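Local coordinates for protein nidogen (Mus musculus, PDB 1NPE) that is thought to link laminin to other basement-membrane components, its six-bladed YWTD beta-propeller domain probably binding laminin, at residues A[6-11]-A[245-250]; A[224-229]-A[252-257]. All coordinates share one frame; numbering follows the deposited sequence.

Contact 1 of 2, residues A[6-11]-A[245-250]; sequences FAQTGK and FHPHKQ. With CD (cadmium ion), chain G.
Phe6 and Phe245 meet edge to edge, CZ of Phe6 3.8 Å from CE2 of Phe245 and each atom near the plane of the other ring. The side chains cross at about a right angle. A chi1 of 66°, which sets CG of Phe6 between its own backbone N and carbonyl carbon, carries the ring toward the 245-250 segment. Pro247 packs close by: its CB approaches CZ of Phe6 at 4.4 Å, and within its own segment its N lies over one face of the Phe245 ring, offset toward the rim. Leu253 and Val231 also touch Phe6, so the aromatic end is the compact part of the contact. In the beta-propeller this is a junction between blades: Phe6 and Gln8 lie on strand 2-8, which pairs with strand 11-17, the two connected by a type II turn from Gln8 to Lys11, whereas Phe245 ends strand 240-245 at the outer edge of the neighbouring blade. Beyond the rings the contact thins to the amide of Gln8, whose NE2 rests 3.9 Å from CG of Pro247 and donates to the backbone O of Lys249 at 3.0 Å. The donor sits almost in line with the C=O, at 173°, but the hydrogen bond is bent, 135° at the hydrogen, and O lies tilted from the amide plane. Lys249 turns its amine away to backbone atoms of another protein chain. Farthest out, the exposed His248 binds a cadmium ion edge-on through ND1 at 2.6 Å, with a polar side chain of that chain and a water that donates to O of His248.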
loop_
_atom_site.group_PDB
_atom_site.type_symbol
_atom_site.label_atom_id
_atom_site.label_comp_id
_atom_site.label_asym_id
_atom_site.label_seq_id
_atom_site.Cartn_x
_atom_site.Cartn_y
_atom_site.Cartn_z
ATOM N N PHE A 6 -4.019 15.222 -0.875
ATOM C CA PHE A 6 -4.354 13.806 -0.848
ATOM C C PHE A 6 -4.342 13.162 -2.230
ATOM O O PHE A 6 -4.478 13.840 -3.244
ATOM C CB PHE A 6 -5.656 13.523 -0.082
ATOM C CG PHE A 6 -6.894 14.085 -0.722
ATOM C CD1 PHE A 6 -7.429 15.297 -0.284
ATOM C CD2 PHE A 6 -7.566 13.371 -1.709
ATOM C CE1 PHE A 6 -8.623 15.791 -0.811
ATOM C CE2 PHE A 6 -8.761 13.852 -2.245
ATOM C CZ PHE A 6 -9.292 15.068 -1.791
ATOM N N ALA A 7 -4.152 11.848 -2.259
ATOM C CA ALA A 7 -4.077 11.111 -3.506
ATOM C C ALA A 7 -5.330 10.346 -3.916
ATOM O O ALA A 7 -6.087 9.855 -3.079
ATOM C CB ALA A 7 -2.889 10.160 -3.464
ATOM N N GLN A 8 -5.527 10.274 -5.229
ATOM C CA GLN A 8 -6.621 9.548 -5.867
ATOM C C GLN A 8 -6.018 8.973 -7.137
ATOM O O GLN A 8 -4.895 9.332 -7.511
ATOM C CB GLN A 8 -7.785 10.469 -6.234
ATOM C CG GLN A 8 -8.833 10.617 -5.148
ATOM C CD GLN A 8 -9.971 11.547 -5.542
ATOM O OE1 GLN A 8 -9.746 12.622 -6.091
ATOM N NE2 GLN A 8 -11.199 11.139 -5.249
ATOM N N THR A 9 -6.733 8.053 -7.777
ATOM C CA THR A 9 -6.248 7.450 -9.008
ATOM C C THR A 9 -6.173 8.538 -10.065
ATOM O O THR A 9 -7.145 9.259 -10.293
ATOM C CB THR A 9 -7.170 6.303 -9.483
ATOM O OG1 THR A 9 -7.131 5.231 -8.533
ATOM C CG2 THR A 9 -6.738 5.773 -10.839
ATOM N N GLY A 10 -4.978 8.703 -10.632
ATOM C CA GLY A 10 -4.747 9.684 -11.679
ATOM C C GLY A 10 -4.569 11.136 -11.274
ATOM O O GLY A 10 -4.478 11.995 -12.149
ATOM N N LYS A 11 -4.468 11.419 -9.976
ATOM C CA LYS A 11 -4.318 12.805 -9.523
ATOM C C LYS A 11 -3.934 12.973 -8.058
ATOM O O LYS A 11 -3.897 12.013 -7.293
ATOM C CB LYS A 11 -5.636 13.556 -9.743
ATOM C CG LYS A 11 -6.827 12.882 -9.074
ATOM C CD LYS A 11 -8.122 13.669 -9.244
ATOM C CE LYS A 11 -8.097 14.957 -8.443
ATOM N NZ LYS A 11 -9.407 15.645 -8.538
ATOM N N PHE A 245 -14.741 15.768 4.381
ATOM C CA PHE A 245 -14.756 16.313 3.034
ATOM C C PHE A 245 -14.953 15.196 2.024
ATOM O O PHE A 245 -14.144 14.273 1.951
ATOM C CB PHE A 245 -13.453 17.048 2.716
ATOM C CG PHE A 245 -13.333 17.460 1.276
ATOM C CD1 PHE A 245 -14.256 18.334 0.711
ATOM C CD2 PHE A 245 -12.308 16.967 0.482
ATOM C CE1 PHE A 245 -14.158 18.714 -0.627
ATOM C CE2 PHE A 245 -12.198 17.338 -0.859
ATOM C CZ PHE A 245 -13.125 18.213 -1.414
ATOM N N HIS A 246 -16.030 15.287 1.253
ATOM C CA HIS A 246 -16.324 14.308 0.218
ATOM C C HIS A 246 -16.014 14.925 -1.133
ATOM O O HIS A 246 -16.725 15.832 -1.568
ATOM C CB HIS A 246 -17.813 13.943 0.190
ATOM C CG HIS A 246 -18.287 13.166 1.374
ATOM N ND1 HIS A 246 -18.496 13.745 2.607
ATOM C CD2 HIS A 246 -18.656 11.869 1.499
ATOM C CE1 HIS A 246 -18.977 12.839 3.439
ATOM N NE2 HIS A 246 -19.085 11.693 2.792
ATOM N N PRO A 247 -14.920 14.503 -1.788
ATOM C CA PRO A 247 -14.624 15.079 -3.104
ATOM C C PRO A 247 -15.735 14.635 -4.066
ATOM O O PRO A 247 -16.243 13.523 -3.944
ATOM C CB PRO A 247 -13.283 14.444 -3.463
ATOM C CG PRO A 247 -13.268 13.165 -2.676
ATOM C CD PRO A 247 -13.856 13.580 -1.362
ATOM N N HIS A 248 -16.137 15.510 -4.985
ATOM C CA HIS A 248 -17.208 15.184 -5.932
ATOM C C HIS A 248 -16.989 13.875 -6.694
ATOM O O HIS A 248 -17.921 13.087 -6.864
ATOM C CB HIS A 248 -17.456 16.348 -6.898
ATOM C CG HIS A 248 -18.107 17.532 -6.251
ATOM N ND1 HIS A 248 -19.374 17.477 -5.710
ATOM C CD2 HIS A 248 -17.642 18.778 -5.995
ATOM C CE1 HIS A 248 -19.656 18.634 -5.140
ATOM N NE2 HIS A 248 -18.623 19.442 -5.300
ATOM N N LYS A 249 -15.758 13.651 -7.139
ATOM C CA LYS A 249 -15.402 12.429 -7.855
ATOM C C LYS A 249 -15.088 11.398 -6.767
ATOM O O LYS A 249 -13.977 11.365 -6.230
ATOM C CB LYS A 249 -14.177 12.683 -8.739
ATOM C CG LYS A 249 -13.805 11.524 -9.630
ATOM C CD LYS A 249 -14.118 11.815 -11.068
ATOM C CE LYS A 249 -13.241 12.914 -11.614
ATOM N NZ LYS A 249 -13.509 13.157 -13.057
ATOM N N GLN A 250 -16.081 10.576 -6.434
ATOM C CA GLN A 250 -15.958 9.580 -5.368
ATOM C C GLN A 250 -15.098 8.334 -5.627
ATOM O O GLN A 250 -15.549 7.207 -5.421
ATOM C CB GLN A 250 -17.360 9.190 -4.857
ATOM C CG GLN A 250 -18.194 10.383 -4.332
ATOM C CD GLN A 250 -19.601 9.997 -3.847
ATOM O OE1 GLN A 250 -20.379 9.367 -4.575
ATOM N NE2 GLN A 250 -19.938 10.403 -2.619
HETATM CD CD CD G . -21.269 15.685 -6.128
HETATM O O HOH W 1 -20.192 13.351 -5.094
#

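Contact 2 of 2, residues A[224-229]-A[252-257]; sequences TDWKTN and RLYGIT
The guanidinium of Arg252 lies flat on the indole of Trp226, the planes 3° apart and their centres 4.4 Å apart. Bends at chi2 and chi3 lay the arginine chain across the ring, and its CD adds a CH-pi contact 3.6 Å from the centroid of the five-membered ring. This joins the end of a YWTD-type strand, 220-225, to the linker entering strand 256-259, with which the propeller closes its circle. At the indole edge, NE1 of Trp226 gives a weak hydrogen bond to O of Leu253. CZ2 of Trp226 comes to the edge of the Tyr254 ring, 3.7 Å from CE1. OG1 of Thr224 donates to O of Tyr254 at 2.8 Å, while the methyl CG2 of Thr224 packs against CB of Ile256. A water bridges the two backbones, donating to O of Asp225 and accepting from N of Leu253. In the next shell the rings of Tyr210 and Phe212 meet the indole with nearly parallel planes, and N of Ala213 hydrogen-bonds to OG1 of Thr224. Asp225 shapes turn 225-228, which contains Trp226, through an Asx motif: its OD1 accepts from N of Thr228 at 2.8 Å, the N-H pointing almost straight at it (167°).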
loop_
_atom_site.group_PDB
_atom_site.type_symbol
_atom_site.label_atom_id
_atom_site.label_comp_id
_atom_site.label_asym_id
_atom_site.label_seq_id
_atom_site.Cartn_x
_atom_site.Cartn_y
_atom_site.Cartn_z
ATOM N N THR A 224 -7.690 9.459 5.421
ATOM C CA THR A 224 -8.457 9.106 4.233
ATOM C C THR A 224 -9.168 7.798 4.533
ATOM O O THR A 224 -8.579 6.887 5.127
ATOM C CB THR A 224 -7.556 8.939 3.000
ATOM O OG1 THR A 224 -6.578 7.920 3.249
ATOM C CG2 THR A 224 -6.864 10.265 2.669
ATOM N N ASP A 225 -10.427 7.705 4.121
ATOM C CA ASP A 225 -11.231 6.522 4.384
ATOM C C ASP A 225 -11.780 5.910 3.102
ATOM O O ASP A 225 -12.352 6.603 2.261
ATOM C CB ASP A 225 -12.366 6.886 5.351
ATOM C CG ASP A 225 -13.097 5.668 5.897
ATOM O OD1 ASP A 225 -13.902 5.079 5.163
ATOM O OD2 ASP A 225 -12.894 5.314 7.074
ATOM N N TRP A 226 -11.588 4.602 2.969
ATOM C CA TRP A 226 -12.036 3.832 1.805
ATOM C C TRP A 226 -13.539 3.508 1.801
ATOM O O TRP A 226 -14.140 3.296 0.744
ATOM C CB TRP A 226 -11.250 2.522 1.732
ATOM C CG TRP A 226 -9.864 2.650 1.174
ATOM C CD1 TRP A 226 -9.218 3.800 0.806
ATOM C CD2 TRP A 226 -8.967 1.576 0.880
ATOM N NE1 TRP A 226 -7.977 3.504 0.301
ATOM C CE2 TRP A 226 -7.798 2.146 0.335
ATOM C CE3 TRP A 226 -9.038 0.184 1.029
ATOM C CZ2 TRP A 226 -6.709 1.373 -0.064
ATOM C CZ3 TRP A 226 -7.955 -0.582 0.635
ATOM C CH2 TRP A 226 -6.803 0.016 0.094
ATOM N N LYS A 227 -14.119 3.403 2.990
ATOM C CA LYS A 227 -15.536 3.097 3.132
ATOM C C LYS A 227 -16.395 4.323 2.823
ATOM O O LYS A 227 -17.316 4.254 2.008
ATOM C CB LYS A 227 -15.803 2.594 4.557
ATOM C CG LYS A 227 -17.262 2.543 4.992
ATOM C CD LYS A 227 -18.025 1.388 4.369
ATOM C CE LYS A 227 -19.456 1.351 4.906
ATOM N NZ LYS A 227 -20.303 0.336 4.217
ATOM N N THR A 228 -16.045 5.456 3.428
ATOM C CA THR A 228 -16.795 6.698 3.259
ATOM C C THR A 228 -16.354 7.575 2.091
ATOM O O THR A 228 -17.037 8.541 1.750
ATOM C CB THR A 228 -16.725 7.559 4.536
ATOM O OG1 THR A 228 -15.383 8.017 4.729
ATOM C CG2 THR A 228 -17.167 6.758 5.758
ATOM N N ASN A 229 -15.219 7.244 1.481
ATOM C CA ASN A 229 -14.680 8.026 0.372
ATOM C C ASN A 229 -14.548 9.494 0.756
ATOM O O ASN A 229 -15.018 10.376 0.045
ATOM C CB ASN A 229 -15.550 7.882 -0.878
ATOM C CG ASN A 229 -15.269 6.602 -1.633
ATOM O OD1 ASN A 229 -14.125 6.326 -2.002
ATOM N ND2 ASN A 229 -16.306 5.809 -1.865
ATOM N N ARG A 252 -11.418 6.028 -4.999
ATOM C CA ARG A 252 -10.603 5.635 -3.849
ATOM C C ARG A 252 -9.533 6.669 -3.455
ATOM O O ARG A 252 -8.708 7.068 -4.275
ATOM C CB ARG A 252 -9.925 4.296 -4.142
ATOM C CG ARG A 252 -9.564 3.474 -2.921
ATOM C CD ARG A 252 -10.790 2.830 -2.334
ATOM N NE ARG A 252 -10.660 1.381 -2.231
ATOM C CZ ARG A 252 -11.622 0.576 -1.788
ATOM N NH1 ARG A 252 -12.790 1.076 -1.402
ATOM N NH2 ARG A 252 -11.420 -0.732 -1.733
ATOM N N LEU A 253 -9.585 7.120 -2.208
ATOM C CA LEU A 253 -8.615 8.076 -1.687
ATOM C C LEU A 253 -7.407 7.319 -1.136
ATOM O O LEU A 253 -7.569 6.265 -0.534
ATOM C CB LEU A 253 -9.231 8.900 -0.553
ATOM C CG LEU A 253 -10.439 9.792 -0.846
ATOM C CD1 LEU A 253 -10.687 10.667 0.362
ATOM C CD2 LEU A 253 -10.158 10.668 -2.041
ATOM N N TYR A 254 -6.205 7.862 -1.318
ATOM C CA TYR A 254 -5.012 7.204 -0.807
ATOM C C TYR A 254 -4.211 8.041 0.199
ATOM O O TYR A 254 -4.750 8.449 1.226
ATOM C CB TYR A 254 -4.145 6.695 -1.965
ATOM C CG TYR A 254 -4.868 5.654 -2.796
ATOM C CD1 TYR A 254 -5.188 4.406 -2.256
ATOM C CD2 TYR A 254 -5.291 5.936 -4.098
ATOM C CE1 TYR A 254 -5.917 3.467 -2.985
ATOM C CE2 TYR A 254 -6.021 5.000 -4.838
ATOM C CZ TYR A 254 -6.331 3.773 -4.274
ATOM O OH TYR A 254 -7.091 2.864 -4.973
ATOM N N GLY A 255 -2.931 8.270 -0.081
ATOM C CA GLY A 255 -2.088 9.035 0.820
ATOM C C GLY A 255 -2.559 10.448 1.103
ATOM O O GLY A 255 -3.316 11.038 0.329
ATOM N N ILE A 256 -2.076 10.999 2.206
ATOM C CA ILE A 256 -2.437 12.343 2.622
ATOM C C ILE A 256 -1.260 12.974 3.361
ATOM O O ILE A 256 -0.576 12.312 4.144
ATOM C CB ILE A 256 -3.699 12.321 3.527
ATOM C CG1 ILE A 256 -4.234 13.732 3.750
ATOM C CG2 ILE A 256 -3.401 11.643 4.847
ATOM C CD1 ILE A 256 -5.613 13.751 4.389
ATOM N N THR A 257 -1.019 14.251 3.093
ATOM C CA THR A 257 0.072 14.969 3.725
ATOM C C THR A 257 -0.279 16.449 3.839
ATOM O O THR A 257 -1.204 16.933 3.181
ATOM C CB THR A 257 1.391 14.774 2.932
ATOM O OG1 THR A 257 2.483 15.332 3.667
ATOM C CG2 THR A 257 1.309 15.430 1.557
HETATM O O HOH W 2 -11.740 6.481 -0.334
#

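In the fold
The two contacts illustrate how a propeller secures the seam where its chain ends meet. Both are largely buried, yet contact 2 is centred about 11 Å from the centre of the chain and contact 1 about 16 Å. They share one sheet, in which strands 2-8 and 256-259 are neighbours; just before strand 256-259, Ala7 makes two probable backbone hydrogen bonds, its O to N of Tyr254 and its N to O of Gly255. Contact 2 buries more surface, 498 Å² against 202 Å², and mixes a guanidinium-indole stack with two direct hydrogen bonds, one of them weak, and a water bridge. Contact 1 is aromatic packing and one side-chain-to-backbone bond, with a cadmium ion bound by the same loop at the surface.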